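Local coordinates for synaptonemal complex protein 2 (Mus musculus, PDB 5IWZ) that is a major component of the axial and lateral elements of meiotic synaptonemal complexes, needed for SYCP3 insertion, chromosome synapsis and fertility, at residues Y216-V220 with C264-L268; F247-F252 with F267-V271; L32-I37 with I74-C79; L10-E14 with V41-C45; L291-L296 with I365-K371. All coordinates share one frame; numbering follows the deposited sequence.

Contact 1 of 5, residues Y216-V220 with C264-L268; sequences YELQV and CRIFL
The guanidinium of Arg265 lies flat over the phenol end of Tyr216, its plane tilted by only 7° and its centre 4.0 Å from that of the ring. The overlap is displaced: Arg265 CZ sits 3.4 Å from Tyr216 CZ, while NH1 and NH2 straddle the ring near CE2 and CE1. This off-centre cation-pi stack depends on an arginine chain that folds back, bent at chi2 and chi3 (59° and 72°), so that the group turns from its own helix toward the tyrosine. Arg265 NH2 also forms a salt bridge with Asp310, and NH1 bonds to Asn269 OD1, one turn further along. Helices 216-229 and 260-274, in the helical part of this N-terminal piece of the protein, cross steeply here, and because Asp310 belongs to strand 308-312, the stack lies where they meet a sheet of the region related to Spt16M. Beneath the polar layer the contact is apolar. Leu268 CD1 is the bump, pressed 3.6 Å from Tyr216 CE2 and equally close, at 3.6 Å, to Val220 CG2, while its other methyl, CD2, slides past the aliphatic root of Gln219. The amide of Gln219 looks elsewhere, giving NE2 hydrogens to Asn272 OD1 and Ile210 O. At the far side Val220 CG1 meets the sulfur of Cys264, with 4.0 Å between CG1 and SG.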
# COMPACT_ATOMS: atom_id res chain seq x y z
N TYR A 216 7.99 1.83 -9.21
CA TYR A 216 9.07 1.01 -8.68
C TYR A 216 8.66 0.30 -7.39
O TYR A 216 9.01 -0.87 -7.18
CB TYR A 216 10.32 1.86 -8.46
CG TYR A 216 11.48 1.01 -8.03
CD1 TYR A 216 11.77 0.83 -6.70
CD2 TYR A 216 12.22 0.30 -8.97
CE1 TYR A 216 12.81 0.03 -6.31
CE2 TYR A 216 13.22 -0.53 -8.59
CZ TYR A 216 13.51 -0.66 -7.26
OH TYR A 216 14.51 -1.47 -6.85
N GLU A 217 7.93 0.99 -6.51
CA GLU A 217 7.52 0.37 -5.25
C GLU A 217 6.63 -0.85 -5.49
O GLU A 217 6.77 -1.88 -4.82
CB GLU A 217 6.79 1.38 -4.36
CG GLU A 217 6.14 0.73 -3.11
CD GLU A 217 5.53 1.74 -2.13
OE1 GLU A 217 5.91 2.93 -2.14
OE2 GLU A 217 4.67 1.34 -1.32
N LEU A 218 5.71 -0.76 -6.44
CA LEU A 218 4.89 -1.91 -6.76
C LEU A 218 5.71 -3.01 -7.41
O LEU A 218 5.47 -4.20 -7.16
CB LEU A 218 3.72 -1.48 -7.65
CG LEU A 218 2.60 -0.72 -6.95
CD1 LEU A 218 1.65 -0.21 -8.00
CD2 LEU A 218 1.83 -1.61 -5.92
N GLN A 219 6.71 -2.65 -8.23
CA GLN A 219 7.57 -3.66 -8.84
C GLN A 219 8.27 -4.49 -7.76
O GLN A 219 8.32 -5.72 -7.84
CB GLN A 219 8.61 -3.02 -9.76
CG GLN A 219 8.11 -2.58 -11.14
CD GLN A 219 9.24 -2.09 -12.06
OE1 GLN A 219 10.08 -1.29 -11.65
NE2 GLN A 219 9.28 -2.59 -13.30
N VAL A 220 8.81 -3.82 -6.74
CA VAL A 220 9.52 -4.53 -5.68
C VAL A 220 8.56 -5.41 -4.89
O VAL A 220 8.86 -6.57 -4.60
CB VAL A 220 10.26 -3.55 -4.75
CG1 VAL A 220 11.00 -4.33 -3.65
CG2 VAL A 220 11.19 -2.65 -5.52
N CYS A 264 17.12 -7.43 -5.80
CA CYS A 264 15.88 -6.99 -6.42
C CYS A 264 16.07 -5.67 -7.18
O CYS A 264 15.56 -5.51 -8.29
CB CYS A 264 14.78 -6.87 -5.37
SG CYS A 264 13.17 -6.66 -6.09
N ARG A 265 16.83 -4.73 -6.59
CA ARG A 265 17.23 -3.53 -7.32
C ARG A 265 17.99 -3.88 -8.61
O ARG A 265 17.71 -3.33 -9.68
CB ARG A 265 18.09 -2.63 -6.41
CG ARG A 265 18.87 -1.50 -7.13
CD ARG A 265 17.95 -0.51 -7.89
NE ARG A 265 17.18 0.36 -6.99
CZ ARG A 265 16.32 1.28 -7.39
NH1 ARG A 265 16.08 1.49 -8.68
NH2 ARG A 265 15.69 2.01 -6.48
N ILE A 266 18.93 -4.81 -8.52
CA ILE A 266 19.69 -5.19 -9.72
C ILE A 266 18.74 -5.74 -10.79
O ILE A 266 18.74 -5.28 -11.94
CB ILE A 266 20.80 -6.19 -9.35
CG1 ILE A 266 21.89 -5.49 -8.54
CG2 ILE A 266 21.40 -6.87 -10.61
CD1 ILE A 266 22.83 -6.44 -7.82
N PHE A 267 17.87 -6.67 -10.40
CA PHE A 267 16.93 -7.27 -11.37
C PHE A 267 16.04 -6.20 -12.00
O PHE A 267 15.88 -6.16 -13.23
CB PHE A 267 16.09 -8.34 -10.68
CG PHE A 267 14.86 -8.76 -11.46
CD1 PHE A 267 14.97 -9.60 -12.57
CD2 PHE A 267 13.59 -8.33 -11.07
CE1 PHE A 267 13.84 -10.00 -13.29
CE2 PHE A 267 12.44 -8.73 -11.78
CZ PHE A 267 12.56 -9.57 -12.88
N LEU A 268 15.46 -5.32 -11.19
CA LEU A 268 14.50 -4.36 -11.74
C LEU A 268 15.20 -3.35 -12.64
O LEU A 268 14.63 -2.94 -13.66
CB LEU A 268 13.75 -3.67 -10.61
CG LEU A 268 12.84 -4.64 -9.87
CD1 LEU A 268 12.23 -3.98 -8.65
CD2 LEU A 268 11.75 -5.17 -10.82

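Contact 2 of 5, residues F247-F252 with F267-V271; sequences FIANAF and FLNLV
Phe267 pushes its ring into the hollow formed by Ile248, Ala251 and Phe252, a broad knob set against the backbone of the facing helix. Its leading edge reaches the main chain itself: CE1 comes within 3.4 Å of Phe252 N, and Ile248 O lies near the plane of the ring at its rim, 3.7 Å from CE1. The small side chain of Ala251 probably allows this close approach, its CB 3.7 Å from Phe267 CD1. On one face of the Phe267 ring the edge of Phe252 arrives, giving a T-shaped pair with centroids 5.4 Å apart and planes at 65°. The opposite face is covered from within its own helix by Val271 CG2, so the ring is pinched between a phenyl edge and a methyl. Helices 246-253 and 260-274 follow each other in the chain and run antiparallel, their local axes 9.6 Å apart, as a helical hairpin consistent with an alpha-solenoid character of the helical part. Further along it the bumps become branched aliphatic groups. Val271 CG2, placed anti to the carbonyl carbon (chi1 of the residue 158°), turns toward Ile248 and touches its CG2 at 3.7 Å. Leu270 packs beside it, its CD1 3.9 Å from Ala251 CB, while the ring of Phe247 folds over from the outer margin and brings CE1 edge-on to Leu270 O. Helix 232-242 backs the hairpin through Ala239 and Arg235, which touch Phe252.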
# COMPACT_ATOMS: atom_id res chain seq x y z
N PHE A 247 16.19 -12.70 -21.71
CA PHE A 247 16.99 -11.79 -20.90
C PHE A 247 16.37 -11.56 -19.53
O PHE A 247 17.07 -11.57 -18.51
CB PHE A 247 17.16 -10.46 -21.65
CG PHE A 247 17.97 -9.44 -20.91
CD1 PHE A 247 17.36 -8.56 -20.01
CD2 PHE A 247 19.34 -9.32 -21.13
CE1 PHE A 247 18.10 -7.60 -19.33
CE2 PHE A 247 20.09 -8.37 -20.46
CZ PHE A 247 19.47 -7.50 -19.56
N ILE A 248 15.05 -11.38 -19.48
CA ILE A 248 14.38 -11.07 -18.21
C ILE A 248 14.23 -12.32 -17.35
O ILE A 248 14.47 -12.29 -16.14
CB ILE A 248 13.02 -10.39 -18.49
CG1 ILE A 248 13.24 -8.99 -19.08
CG2 ILE A 248 12.16 -10.36 -17.22
CD1 ILE A 248 11.97 -8.29 -19.57
N ALA A 249 13.82 -13.44 -17.96
CA ALA A 249 13.74 -14.70 -17.23
C ALA A 249 15.08 -15.07 -16.59
O ALA A 249 15.12 -15.53 -15.45
CB ALA A 249 13.25 -15.81 -18.15
N ASN A 250 16.19 -14.88 -17.33
CA ASN A 250 17.53 -15.15 -16.80
C ASN A 250 17.83 -14.28 -15.57
O ASN A 250 18.32 -14.78 -14.55
CB ASN A 250 18.61 -14.90 -17.87
CG ASN A 250 18.55 -15.88 -19.03
OD1 ASN A 250 17.86 -16.90 -18.98
ND2 ASN A 250 19.30 -15.58 -20.09
N ALA A 251 17.59 -12.97 -15.67
CA ALA A 251 17.85 -12.10 -14.52
C ALA A 251 17.00 -12.49 -13.31
O ALA A 251 17.49 -12.49 -12.17
CB ALA A 251 17.60 -10.64 -14.89
N PHE A 252 15.73 -12.84 -13.53
CA PHE A 252 14.84 -13.18 -12.42
C PHE A 252 15.38 -14.36 -11.63
O PHE A 252 15.42 -14.33 -10.39
CB PHE A 252 13.44 -13.47 -12.94
CG PHE A 252 12.42 -13.68 -11.86
CD1 PHE A 252 11.93 -12.59 -11.14
CD2 PHE A 252 11.95 -14.95 -11.55
CE1 PHE A 252 10.99 -12.77 -10.14
CE2 PHE A 252 11.01 -15.14 -10.55
CZ PHE A 252 10.53 -14.05 -9.84
N PHE A 267 17.87 -6.67 -10.40
CA PHE A 267 16.93 -7.27 -11.37
C PHE A 267 16.04 -6.20 -12.00
O PHE A 267 15.88 -6.16 -13.23
CB PHE A 267 16.09 -8.34 -10.68
CG PHE A 267 14.86 -8.76 -11.46
CD1 PHE A 267 14.97 -9.60 -12.57
CD2 PHE A 267 13.59 -8.33 -11.07
CE1 PHE A 267 13.84 -10.00 -13.29
CE2 PHE A 267 12.44 -8.73 -11.78
CZ PHE A 267 12.56 -9.57 -12.88
N LEU A 268 15.46 -5.32 -11.19
CA LEU A 268 14.50 -4.36 -11.74
C LEU A 268 15.20 -3.35 -12.64
O LEU A 268 14.63 -2.94 -13.66
CB LEU A 268 13.75 -3.67 -10.61
CG LEU A 268 12.84 -4.64 -9.87
CD1 LEU A 268 12.23 -3.98 -8.65
CD2 LEU A 268 11.75 -5.17 -10.82
N ASN A 269 16.42 -2.94 -12.28
CA ASN A 269 17.18 -2.07 -13.17
C ASN A 269 17.45 -2.75 -14.51
O ASN A 269 17.32 -2.12 -15.58
CB ASN A 269 18.50 -1.63 -12.51
CG ASN A 269 18.31 -0.43 -11.59
OD1 ASN A 269 17.18 -0.04 -11.29
ND2 ASN A 269 19.42 0.17 -11.14
N LEU A 270 17.79 -4.05 -14.49
CA LEU A 270 17.92 -4.81 -15.74
C LEU A 270 16.61 -4.85 -16.53
O LEU A 270 16.59 -4.57 -17.73
CB LEU A 270 18.39 -6.23 -15.44
CG LEU A 270 19.85 -6.35 -15.02
CD1 LEU A 270 20.25 -7.80 -14.85
CD2 LEU A 270 20.72 -5.65 -16.04
N VAL A 271 15.51 -5.22 -15.86
CA VAL A 271 14.24 -5.34 -16.56
C VAL A 271 13.84 -4.01 -17.19
O VAL A 271 13.55 -3.94 -18.39
CB VAL A 271 13.15 -5.85 -15.61
CG1 VAL A 271 11.78 -5.49 -16.13
CG2 VAL A 271 13.27 -7.35 -15.45

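Contact 3 of 5, residues L32-I37 with I74-C79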
# COMPACT_ATOMS: atom_id res chain seq x y z
N LEU A 32 -17.31 7.76 20.99
CA LEU A 32 -16.45 6.70 21.51
C LEU A 32 -15.05 6.79 20.93
O LEU A 32 -14.07 6.48 21.62
CB LEU A 32 -17.03 5.32 21.20
CG LEU A 32 -18.39 4.97 21.77
CD1 LEU A 32 -18.62 3.48 21.56
CD2 LEU A 32 -18.48 5.36 23.24
N LEU A 33 -14.93 7.20 19.67
CA LEU A 33 -13.62 7.31 19.05
C LEU A 33 -12.72 8.34 19.73
O LEU A 33 -11.53 8.40 19.41
CB LEU A 33 -13.77 7.64 17.56
CG LEU A 33 -14.34 6.54 16.65
CD1 LEU A 33 -14.45 7.03 15.22
CD2 LEU A 33 -13.49 5.29 16.71
N GLN A 34 -13.25 9.15 20.65
CA GLN A 34 -12.43 10.12 21.36
C GLN A 34 -11.97 9.63 22.72
O GLN A 34 -11.26 10.36 23.42
CB GLN A 34 -13.19 11.45 21.53
CG GLN A 34 -14.03 11.90 20.34
CD GLN A 34 -13.29 11.88 19.02
OE1 GLN A 34 -12.10 12.21 18.94
NE2 GLN A 34 -14.00 11.50 17.95
N ILE A 35 -12.34 8.41 23.12
CA ILE A 35 -11.91 7.80 24.38
C ILE A 35 -10.65 6.99 24.13
O ILE A 35 -10.50 6.34 23.08
CB ILE A 35 -13.02 6.91 24.97
CG1 ILE A 35 -14.34 7.66 25.11
CG2 ILE A 35 -12.60 6.35 26.32
CD1 ILE A 35 -15.46 6.75 25.58
N ASP A 36 -9.74 7.00 25.10
CA ASP A 36 -8.59 6.11 25.06
C ASP A 36 -8.98 4.78 25.68
O ASP A 36 -9.43 4.73 26.83
CB ASP A 36 -7.39 6.72 25.78
CG ASP A 36 -6.38 7.33 24.82
OD1 ASP A 36 -6.06 8.53 24.92
OD2 ASP A 36 -5.91 6.58 23.93
N ILE A 37 -8.80 3.70 24.91
CA ILE A 37 -9.17 2.37 25.35
C ILE A 37 -8.26 1.94 26.49
O ILE A 37 -7.03 2.00 26.37
CB ILE A 37 -9.10 1.37 24.18
CG1 ILE A 37 -10.09 1.75 23.08
CG2 ILE A 37 -9.35 -0.06 24.68
CD1 ILE A 37 -11.52 1.66 23.50
N ILE A 74 -12.71 1.34 12.17
CA ILE A 74 -11.78 1.75 13.21
C ILE A 74 -12.34 1.42 14.59
O ILE A 74 -11.60 0.99 15.49
CB ILE A 74 -11.46 3.25 13.05
CG1 ILE A 74 -10.51 3.45 11.85
CG2 ILE A 74 -10.86 3.84 14.33
CD1 ILE A 74 -10.42 4.92 11.37
N SER A 75 -13.65 1.59 14.78
CA SER A 75 -14.27 1.28 16.08
C SER A 75 -14.14 -0.19 16.43
O SER A 75 -13.86 -0.54 17.58
CB SER A 75 -15.75 1.69 16.07
OG SER A 75 -15.89 3.05 15.67
N ILE A 76 -14.37 -1.08 15.45
CA ILE A 76 -14.25 -2.51 15.70
C ILE A 76 -12.81 -2.86 16.09
O ILE A 76 -12.56 -3.54 17.09
CB ILE A 76 -14.70 -3.31 14.47
CG1 ILE A 76 -16.13 -2.92 14.08
CG2 ILE A 76 -14.59 -4.80 14.73
CD1 ILE A 76 -16.46 -3.25 12.63
N GLY A 77 -11.85 -2.38 15.30
CA GLY A 77 -10.45 -2.69 15.58
C GLY A 77 -9.98 -2.15 16.92
O GLY A 77 -9.32 -2.86 17.69
N ARG A 78 -10.28 -0.88 17.21
CA ARG A 78 -9.83 -0.27 18.46
C ARG A 78 -10.38 -1.02 19.67
O ARG A 78 -9.70 -1.16 20.69
CB ARG A 78 -10.27 1.20 18.55
CG ARG A 78 -9.45 2.19 17.75
CD ARG A 78 -9.67 3.63 18.25
NE ARG A 78 -10.92 3.77 19.00
CZ ARG A 78 -11.00 4.26 20.24
NH1 ARG A 78 -9.92 4.68 20.87
NH2 ARG A 78 -12.18 4.34 20.85
N CYS A 79 -11.61 -1.48 19.58
CA CYS A 79 -12.25 -2.14 20.70
C CYS A 79 -12.09 -3.65 20.66
O CYS A 79 -12.63 -4.32 21.55
CB CYS A 79 -13.73 -1.77 20.76
SG CYS A 79 -14.03 0.00 20.79
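Arg78 reaches across to the loop of Leu32-Ile37 and gives NH1 to the carbonyl oxygen of Ile35. The bond is 2.8 Å from NH1 to O with an angle of 154° at the hydrogen, and it meets the oxygen head-on, although the oxygen is tilted slightly from the guanidinium plane. NH2 comes close to a second carbonyl, 3.0 Å from Leu32 O, but its angle is poor for a hydrogen bond. The flat group is covered on both faces: Ile37 CG1 lies over one, 3.7 Å from NH1, and the main chain of Leu33 over the other. A sharp bend at chi3 (-21°) takes the guanidinium into this slot. The carbonyls are presented by a type I beta turn from Leu32 to Ile35, closed by Ile35 N on Leu32 O; the arginine thereby joins helix 66-79 to the loop that follows helix 27-32, within the armadillo-repeat-like region. Were Arg78 cut back to an alanine, Ile35 O would probably lose its donor across the contact and a gap would open between Leu33 and Ile37. Farther out, Leu33 CD2 nestles against the helix between Ile74 CG2, at 3.8 Å, and Ser75 OG, at 3.4 Å; that hydroxyl is held by its bond to Ser71 O. Ile37 CD1 rests 4.0 Å from Cys79 SG. The carboxylate of Asp36 stands 5.4 Å from Arg78 NH1 when measured to OD2, near enough perhaps to favour the positive charge without pairing with it.

Contact 4 of 5, residues L10-E14 with V41-C45; sequences LQQLE and VKIKC
With chi1 at -52°, Ile43 sets CG2 anti to the main-chain nitrogen and so lays it between Leu10 O, 3.5 Å away, and Leu13 CB, at 3.8 Å. Glu14, extended from a chi1 of -179°, reaches toward the strand until OE1 lies 3.3 Å from Cys45 CA. There the carboxylate is held through both oxygens: OE1 accepts from Ser46 N, and OE2 forms a salt bridge with Lys52. The two backbones do not bond directly; water fills the seam. One water donates to Gln11 O and accepts from Glu14 N at the start of helix 13-23. The same water also donates to Lys44 O, with 2.6 Å between that oxygen and its own. A second water donates to Gln11 O as well and takes the hydrogen of Lys44 N at 2.8 Å. Strand 43-45 is an outermost strand of a small three-stranded sheet in the armadillo-repeat-like region, pairing in parallel with 83-85, and the waters engage the edge that faces the 3-10 turn and helix start. On the outer flank, Gln11 CG brushes Lys42 O and Val41 CG1.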
# COMPACT_ATOMS: atom_id res chain seq x y z
N LEU A 10 -17.90 3.48 26.54
CA LEU A 10 -17.43 2.38 25.70
C LEU A 10 -18.29 1.13 25.87
O LEU A 10 -18.51 0.39 24.90
CB LEU A 10 -15.98 2.04 26.00
CG LEU A 10 -14.99 3.04 25.42
CD1 LEU A 10 -13.63 2.79 26.01
CD2 LEU A 10 -14.95 2.92 23.90
N GLN A 11 -18.80 0.88 27.08
CA GLN A 11 -19.66 -0.28 27.31
C GLN A 11 -20.92 -0.24 26.45
O GLN A 11 -21.61 -1.26 26.36
CB GLN A 11 -20.04 -0.35 28.79
CG GLN A 11 -18.85 -0.42 29.72
CD GLN A 11 -19.26 -0.26 31.17
OE1 GLN A 11 -18.93 -1.10 32.01
NE2 GLN A 11 -19.99 0.82 31.47
N GLN A 12 -21.21 0.90 25.84
CA GLN A 12 -22.39 1.12 25.01
C GLN A 12 -22.11 0.94 23.53
O GLN A 12 -22.94 1.35 22.71
CB GLN A 12 -22.93 2.52 25.26
CG GLN A 12 -23.25 2.80 26.69
CD GLN A 12 -24.68 2.49 27.01
OE1 GLN A 12 -25.54 3.37 26.97
NE2 GLN A 12 -24.96 1.22 27.30
N LEU A 13 -20.96 0.36 23.17
CA LEU A 13 -20.57 0.20 21.77
C LEU A 13 -21.70 -0.36 20.93
O LEU A 13 -22.00 0.16 19.85
CB LEU A 13 -19.34 -0.70 21.65
CG LEU A 13 -18.85 -0.96 20.22
CD1 LEU A 13 -18.44 0.34 19.52
CD2 LEU A 13 -17.68 -1.97 20.17
N GLU A 14 -22.34 -1.45 21.39
CA GLU A 14 -23.38 -2.05 20.57
C GLU A 14 -24.57 -1.11 20.41
O GLU A 14 -25.15 -1.01 19.32
CB GLU A 14 -23.83 -3.40 21.14
CG GLU A 14 -24.90 -4.06 20.28
CD GLU A 14 -25.04 -5.57 20.49
OE1 GLU A 14 -24.25 -6.17 21.25
OE2 GLU A 14 -25.94 -6.17 19.87
N VAL A 41 -11.28 -2.22 30.66
CA VAL A 41 -12.71 -2.15 30.37
C VAL A 41 -13.18 -3.38 29.59
O VAL A 41 -12.50 -3.87 28.68
CB VAL A 41 -13.05 -0.86 29.60
CG1 VAL A 41 -14.57 -0.70 29.47
CG2 VAL A 41 -12.44 0.34 30.30
N LYS A 42 -14.37 -3.86 29.95
CA LYS A 42 -15.03 -4.97 29.29
C LYS A 42 -16.27 -4.44 28.58
O LYS A 42 -17.16 -3.87 29.22
CB LYS A 42 -15.41 -6.06 30.29
CG LYS A 42 -14.20 -6.61 31.04
CD LYS A 42 -14.55 -7.83 31.84
CE LYS A 42 -13.34 -8.74 31.90
NZ LYS A 42 -12.15 -8.07 31.34
N ILE A 43 -16.32 -4.63 27.27
CA ILE A 43 -17.46 -4.23 26.45
C ILE A 43 -18.30 -5.47 26.18
O ILE A 43 -17.83 -6.41 25.52
CB ILE A 43 -17.03 -3.57 25.14
CG1 ILE A 43 -16.04 -2.44 25.42
CG2 ILE A 43 -18.25 -3.05 24.40
CD1 ILE A 43 -15.36 -1.88 24.16
N LYS A 44 -19.53 -5.47 26.68
CA LYS A 44 -20.42 -6.60 26.46
C LYS A 44 -21.13 -6.43 25.13
O LYS A 44 -21.75 -5.39 24.87
CB LYS A 44 -21.44 -6.70 27.60
CG LYS A 44 -22.60 -7.62 27.27
CD LYS A 44 -23.93 -7.00 27.68
CE LYS A 44 -25.10 -7.79 27.08
NZ LYS A 44 -25.17 -7.62 25.59
N CYS A 45 -21.05 -7.45 24.28
CA CYS A 45 -21.73 -7.46 23.00
C CYS A 45 -22.53 -8.74 22.84
O CYS A 45 -22.20 -9.78 23.42
CB CYS A 45 -20.75 -7.32 21.84
SG CYS A 45 -19.97 -5.73 21.81
O HOH W 1 -21.98 -3.00 23.96
O HOH W 2 -20.74 -3.41 28.10

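Contact 5 of 5, residues L291-L296 with I365-K371; sequences LGKYEL and ISKKEGK
Tyr294 and Lys368 lie obliquely across each other, the lysine chain running over one face of the ring. Lys368 CG stands 4.2 Å from the ring centroid and 25° off its normal, a CH-pi contact, while CB approaches CD1 at 3.7 Å. A bend at chi2 (149°) then carries CD and CE past Tyr294 CB, so that NZ ends 3.1 Å from Glu295 O in a weak hydrogen bond. The same ring turns its rim to the next residue of the strand: Glu369 O lies near the ring plane, 3.6 Å from CE1. A glycine in place of Lys368 would probably uncover this face of the tyrosine and leave Glu295 O without the weak ammonium bond. Each partner belongs to a tight beta hairpin, the first turning through a type II' turn at Leu291-Tyr294 and the second through a type I' turn at Ile365-Lys368, and both lie in the region related to Spt16M, grouped with the PH-like folds. Deeper in, Leu291 points its two methyls at the other hairpin: CD2 meets Lys368 O at 3.5 Å and Ile365 CB at 4.0 Å, while CD1 rests 3.7 Å from Gly370 CA, where a side chain would collide. Ile365 O takes Lys368 N and Ser366 OG from opposite faces of its plane, which probably helps to steady the second turn. The contact combines apolar packing, with Leu291 buried against Ile365, and a surface lysine whose aliphatic length covers an aromatic face, its ammonium group only weakly bonded to a carbonyl.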
# COMPACT_ATOMS: atom_id res chain seq x y z
N LEU A 291 16.77 18.64 0.32
CA LEU A 291 15.48 19.20 0.72
C LEU A 291 15.75 20.59 1.27
O LEU A 291 16.32 20.73 2.36
CB LEU A 291 14.81 18.32 1.77
CG LEU A 291 13.54 18.92 2.38
CD1 LEU A 291 12.53 19.14 1.27
CD2 LEU A 291 12.97 17.97 3.43
N GLY A 292 15.35 21.63 0.54
CA GLY A 292 15.75 22.97 0.93
C GLY A 292 17.26 23.06 0.88
O GLY A 292 17.89 22.77 -0.15
N LYS A 293 17.89 23.44 1.99
CA LYS A 293 19.34 23.55 2.05
C LYS A 293 20.02 22.30 2.60
O LYS A 293 21.26 22.25 2.62
CB LYS A 293 19.75 24.76 2.91
N TYR A 294 19.28 21.29 3.03
CA TYR A 294 19.87 20.15 3.74
C TYR A 294 20.13 18.99 2.78
O TYR A 294 19.23 18.54 2.07
CB TYR A 294 18.95 19.67 4.86
CG TYR A 294 18.41 20.76 5.76
CD1 TYR A 294 17.06 21.12 5.69
CD2 TYR A 294 19.21 21.41 6.68
CE1 TYR A 294 16.55 22.10 6.51
CE2 TYR A 294 18.70 22.40 7.51
CZ TYR A 294 17.37 22.74 7.42
OH TYR A 294 16.84 23.72 8.23
N GLU A 295 21.36 18.48 2.79
CA GLU A 295 21.68 17.34 1.94
C GLU A 295 21.05 16.08 2.53
O GLU A 295 21.18 15.81 3.73
CB GLU A 295 23.19 17.17 1.78
CG GLU A 295 23.59 15.97 0.90
CD GLU A 295 25.04 16.04 0.37
OE1 GLU A 295 25.88 16.70 1.01
OE2 GLU A 295 25.32 15.42 -0.68
N LEU A 296 20.36 15.32 1.69
CA LEU A 296 19.80 14.04 2.11
C LEU A 296 20.88 12.97 2.05
O LEU A 296 21.80 13.04 1.22
CB LEU A 296 18.64 13.65 1.19
CG LEU A 296 17.53 14.69 1.05
CD1 LEU A 296 16.48 14.22 0.06
CD2 LEU A 296 16.89 14.94 2.41
N ILE A 365 11.47 15.32 5.87
CA ILE A 365 12.19 14.10 5.54
C ILE A 365 13.39 14.02 6.47
O ILE A 365 14.21 14.94 6.50
CB ILE A 365 12.64 14.07 4.07
CG1 ILE A 365 11.44 14.24 3.13
CG2 ILE A 365 13.34 12.77 3.74
CD1 ILE A 365 11.82 14.18 1.67
N SER A 366 13.49 12.93 7.22
CA SER A 366 14.54 12.69 8.21
C SER A 366 14.74 13.91 9.11
O SER A 366 15.84 14.46 9.25
CB SER A 366 15.86 12.26 7.54
OG SER A 366 16.15 13.02 6.38
N LYS A 367 13.65 14.32 9.75
CA LYS A 367 13.61 15.44 10.70
C LYS A 367 14.12 16.75 10.11
O LYS A 367 14.47 17.67 10.86
CB LYS A 367 14.37 15.11 12.00
CG LYS A 367 13.44 14.63 13.12
CD LYS A 367 12.84 15.80 13.92
CE LYS A 367 11.87 15.32 15.00
NZ LYS A 367 12.46 14.21 15.80
N LYS A 368 14.17 16.87 8.79
CA LYS A 368 14.41 18.13 8.11
C LYS A 368 13.17 18.50 7.31
O LYS A 368 12.41 17.63 6.89
CB LYS A 368 15.63 18.05 7.18
CG LYS A 368 16.94 17.86 7.92
CD LYS A 368 17.92 17.06 7.06
CE LYS A 368 19.35 17.25 7.50
NZ LYS A 368 20.32 17.04 6.40
N GLU A 369 12.95 19.80 7.11
CA GLU A 369 11.77 20.28 6.41
C GLU A 369 12.14 21.24 5.29
O GLU A 369 13.15 21.94 5.35
CB GLU A 369 10.80 21.01 7.34
CG GLU A 369 10.60 20.38 8.68
CD GLU A 369 9.78 21.29 9.57
OE1 GLU A 369 10.36 22.18 10.22
OE2 GLU A 369 8.54 21.14 9.64
N GLY A 370 11.30 21.26 4.26
CA GLY A 370 11.50 22.17 3.15
C GLY A 370 10.34 22.08 2.19
O GLY A 370 9.47 21.21 2.30
N LYS A 371 10.39 22.96 1.20
CA LYS A 371 9.37 23.12 0.18
C LYS A 371 9.93 22.85 -1.20
O LYS A 371 9.19 22.94 -2.19
CB LYS A 371 8.80 24.55 0.24
CG LYS A 371 7.35 24.68 -0.18
CD LYS A 371 6.91 26.15 -0.20
CE LYS A 371 5.41 26.32 -0.50
NZ LYS A 371 5.07 26.22 -1.97

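In the fold
Contacts 1 and 2 share Phe267 and Leu268 on helix 260-274, with centres 10 Å apart: Leu268 serves the first and Phe267 the second, so two sides of one helix are packed. Contacts 3 and 4 form the other close pair, 11 Å between centres and interleaved along the chain. Leu10 CD1 touches Ile37 CD1 at 3.5 Å, and Cys79 CB touches Ile43 CD1 at 3.8 Å, joining helix, loop and strand in one apolar cluster. The two pairs lie on opposite sides of the chain's centre, contacts 2 and 4 about 54 Å apart between centres. Contact 5, in the beta region, touches none of the others; its centre is about 26 Å from that of contact 1.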